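PDB 4PEY: putative secreted protein from Streptomyces sp. SirexAA-E, which hydrolyses laminarin and laminarioligosaccharides as an exo-beta-1,3-glucanase of glycoside hydrolase family 55, yielding glucose and laminaribiose. Local coordinates for residues R403-E408 and V435-K440. The protein carries 1 engineered substitution. Sequence-based numbering, arbitrary orientation.
Sequences RADHGE and VEHFNK. With BGC (beta-D-glucopyranose), chain B.
Arg403 reaches along the backbone of His437 and meets its carbonyl: NH1 donates to His437 O at 3.0 Å, nearly straight (168°) and in the guanidinium plane. An extended chain with chi1 at 172° carries the guanidinium that far. Arg403 CB sits over the Phe438 ring, 4.2 Å from its centroid and nearly on the normal, a CH-pi contact. Asn439 OD1, held by Ala417 N, lies over one guanidinium face, offset toward the rim, without bonding to it. NE turns instead to Asn415 O, and NH2 forms a salt bridge with Asp462. A leucine in place of Arg403 would probably leave His437 O and the Asp462 carboxylate without their mate, freeing the turn after Glu436 to shift. Asp405 CB makes a CH-pi contact with one face of the His437 ring (4.0 Å to the centroid); Glu436 CB covers the opposite face, both offset toward the rim. His437 ND1 donates to Lys459 O, helping fix the ring's rotation, while NE2 bonds to glucose O3 (2.8 Å). Asp405 OD2 accepts from O4 and OD1 from O6; Glu436 OE1 accepts from O3 and OE2 from O2, so both segments grip one glucose in the substrate site. Arg403 N bonds to Glu436 O (3.0 Å), continuing the pairing of parallel strands 399-403 and 429-436; 429-436 also pairs with 450-458, successive rungs of the family 55 beta-helix.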
loop_
_atom_site.group_PDB
_atom_site.type_symbol
_atom_site.label_atom_id
_atom_site.label_comp_id
_atom_site.label_asym_id
_atom_site.label_seq_id
_atom_site.Cartn_x
_atom_site.Cartn_y
_atom_site.Cartn_z
ATOM N N ARG A 403 1.932 12.670 0.436
ATOM C CA ARG A 403 1.631 14.093 0.365
ATOM C C ARG A 403 1.422 14.426 -1.115
ATOM O O ARG A 403 2.304 14.172 -1.941
ATOM C CB ARG A 403 2.746 14.944 0.981
ATOM C CG ARG A 403 2.534 16.431 0.744
ATOM C CD ARG A 403 3.544 17.324 1.459
ATOM N NE ARG A 403 3.356 18.702 1.017
ATOM C CZ ARG A 403 4.103 19.322 0.109
ATOM N NH1 ARG A 403 5.157 18.728 -0.442
ATOM N NH2 ARG A 403 3.803 20.557 -0.240
ATOM N N ALA A 404 0.249 14.957 -1.463
ATOM C CA ALA A 404 -0.103 15.143 -2.876
ATOM C C ALA A 404 0.870 16.077 -3.603
ATOM O O ALA A 404 1.207 17.149 -3.097
ATOM C CB ALA A 404 -1.530 15.683 -3.012
ATOM N N ASP A 405 1.307 15.656 -4.787
ATOM C CA ASP A 405 2.162 16.469 -5.653
ATOM C C ASP A 405 1.375 17.147 -6.765
ATOM O O ASP A 405 1.903 17.995 -7.477
ATOM C CB ASP A 405 3.231 15.597 -6.291
ATOM C CG ASP A 405 2.620 14.497 -7.123
ATOM O OD1 ASP A 405 2.505 14.657 -8.362
ATOM O OD2 ASP A 405 2.190 13.495 -6.518
ATOM N N HIS A 406 0.123 16.734 -6.941
ATOM C CA HIS A 406 -0.733 17.309 -7.974
ATOM C C HIS A 406 -2.176 17.250 -7.496
ATOM O O HIS A 406 -2.474 16.578 -6.507
ATOM C CB HIS A 406 -0.563 16.573 -9.311
ATOM C CG HIS A 406 -0.987 15.138 -9.271
ATOM N ND1 HIS A 406 -0.124 14.114 -8.935
ATOM C CD2 HIS A 406 -2.179 14.551 -9.538
ATOM C CE1 HIS A 406 -0.771 12.963 -8.981
ATOM N NE2 HIS A 406 -2.021 13.199 -9.341
ATOM N N GLY A 407 -3.063 17.960 -8.187
ATOM C CA GLY A 407 -4.450 18.050 -7.782
ATOM C C GLY A 407 -4.785 19.418 -7.218
ATOM O O GLY A 407 -4.068 20.398 -7.448
ATOM N N GLU A 408 -5.882 19.477 -6.471
ATOM C CA GLU A 408 -6.342 20.712 -5.843
ATOM C C GLU A 408 -5.868 20.800 -4.403
ATOM O O GLU A 408 -5.819 19.792 -3.696
ATOM C CB GLU A 408 -7.870 20.799 -5.888
ATOM C CG GLU A 408 -8.449 20.935 -7.285
ATOM C CD GLU A 408 -8.397 22.361 -7.801
ATOM O OE1 GLU A 408 -8.128 23.278 -6.993
ATOM O OE2 GLU A 408 -8.627 22.568 -9.013
ATOM N N VAL A 435 6.324 5.785 0.460
ATOM C CA VAL A 435 6.098 7.041 1.185
ATOM C C VAL A 435 6.704 8.193 0.395
ATOM O O VAL A 435 7.886 8.131 0.041
ATOM C CB VAL A 435 6.716 7.014 2.613
ATOM C CG1 VAL A 435 6.323 8.276 3.392
ATOM C CG2 VAL A 435 6.278 5.767 3.378
ATOM N N GLU A 436 5.915 9.236 0.116
ATOM C CA GLU A 436 6.350 10.282 -0.830
ATOM C C GLU A 436 5.959 11.718 -0.514
ATOM O O GLU A 436 4.829 11.987 -0.085
ATOM C CB GLU A 436 5.803 10.001 -2.230
ATOM C CG GLU A 436 6.021 8.608 -2.783
ATOM C CD GLU A 436 5.531 8.541 -4.203
ATOM O OE1 GLU A 436 4.291 8.528 -4.390
ATOM O OE2 GLU A 436 6.381 8.571 -5.128
ATOM N N HIS A 437 6.918 12.618 -0.768
ATOM C CA HIS A 437 6.739 14.063 -0.954
ATOM C C HIS A 437 6.623 14.898 0.327
ATOM O O HIS A 437 6.257 16.071 0.255
ATOM C CB HIS A 437 5.518 14.365 -1.843
ATOM C CG HIS A 437 5.498 13.617 -3.142
ATOM N ND1 HIS A 437 6.569 13.586 -4.015
ATOM C CD2 HIS A 437 4.521 12.873 -3.720
ATOM C CE1 HIS A 437 6.255 12.850 -5.067
ATOM N NE2 HIS A 437 5.021 12.402 -4.910
ATOM N N PHE A 438 6.975 14.333 1.482
ATOM C CA PHE A 438 6.847 15.072 2.742
ATOM C C PHE A 438 7.866 16.211 2.852
ATOM O O PHE A 438 8.932 16.173 2.220
ATOM C CB PHE A 438 6.926 14.084 3.912
ATOM C CG PHE A 438 5.716 13.221 3.963
ATOM C CD1 PHE A 438 4.607 13.611 4.702
ATOM C CD2 PHE A 438 5.620 12.098 3.149
ATOM C CE1 PHE A 438 3.448 12.862 4.678
ATOM C CE2 PHE A 438 4.462 11.353 3.109
ATOM C CZ PHE A 438 3.367 11.736 3.872
ATOM N N ASN A 439 7.513 17.254 3.600
ATOM C CA ASN A 439 8.385 18.430 3.670
ATOM C C ASN A 439 9.690 18.131 4.410
ATOM O O ASN A 439 10.711 18.769 4.140
ATOM C CB ASN A 439 7.679 19.627 4.339
ATOM C CG ASN A 439 6.452 20.107 3.573
ATOM O OD1 ASN A 439 5.474 19.376 3.427
ATOM N ND2 ASN A 439 6.479 21.364 3.129
ATOM N N LYS A 440 9.656 17.175 5.338
ATOM C CA LYS A 440 10.852 16.778 6.079
ATOM C C LYS A 440 11.123 15.277 5.894
ATOM O O LYS A 440 11.196 14.819 4.753
ATOM C CB LYS A 440 10.717 17.187 7.549
ATOM C CG LYS A 440 10.539 18.708 7.678
ATOM C CD LYS A 440 10.625 19.210 9.102
ATOM C CE LYS A 440 10.470 20.731 9.134
ATOM N NZ LYS A 440 11.536 21.421 8.344
HETATM C C2 BGC B . 5.177 9.807 -8.174
HETATM C C3 BGC B . 3.750 9.991 -7.667
HETATM C C4 BGC B . 3.093 11.152 -8.396
HETATM C C5 BGC B . 3.150 10.913 -9.895
HETATM C C6 BGC B . 2.467 12.041 -10.653
HETATM C C1 BGC B . 5.250 9.807 -9.703
HETATM O O2 BGC B . 5.706 8.596 -7.652
HETATM O O3 BGC B . 3.766 10.264 -6.282
HETATM O O4 BGC B . 1.761 11.316 -7.969
HETATM O O5 BGC B . 4.505 10.867 -10.276
HETATM O O6 BGC B . 3.251 13.208 -10.559
#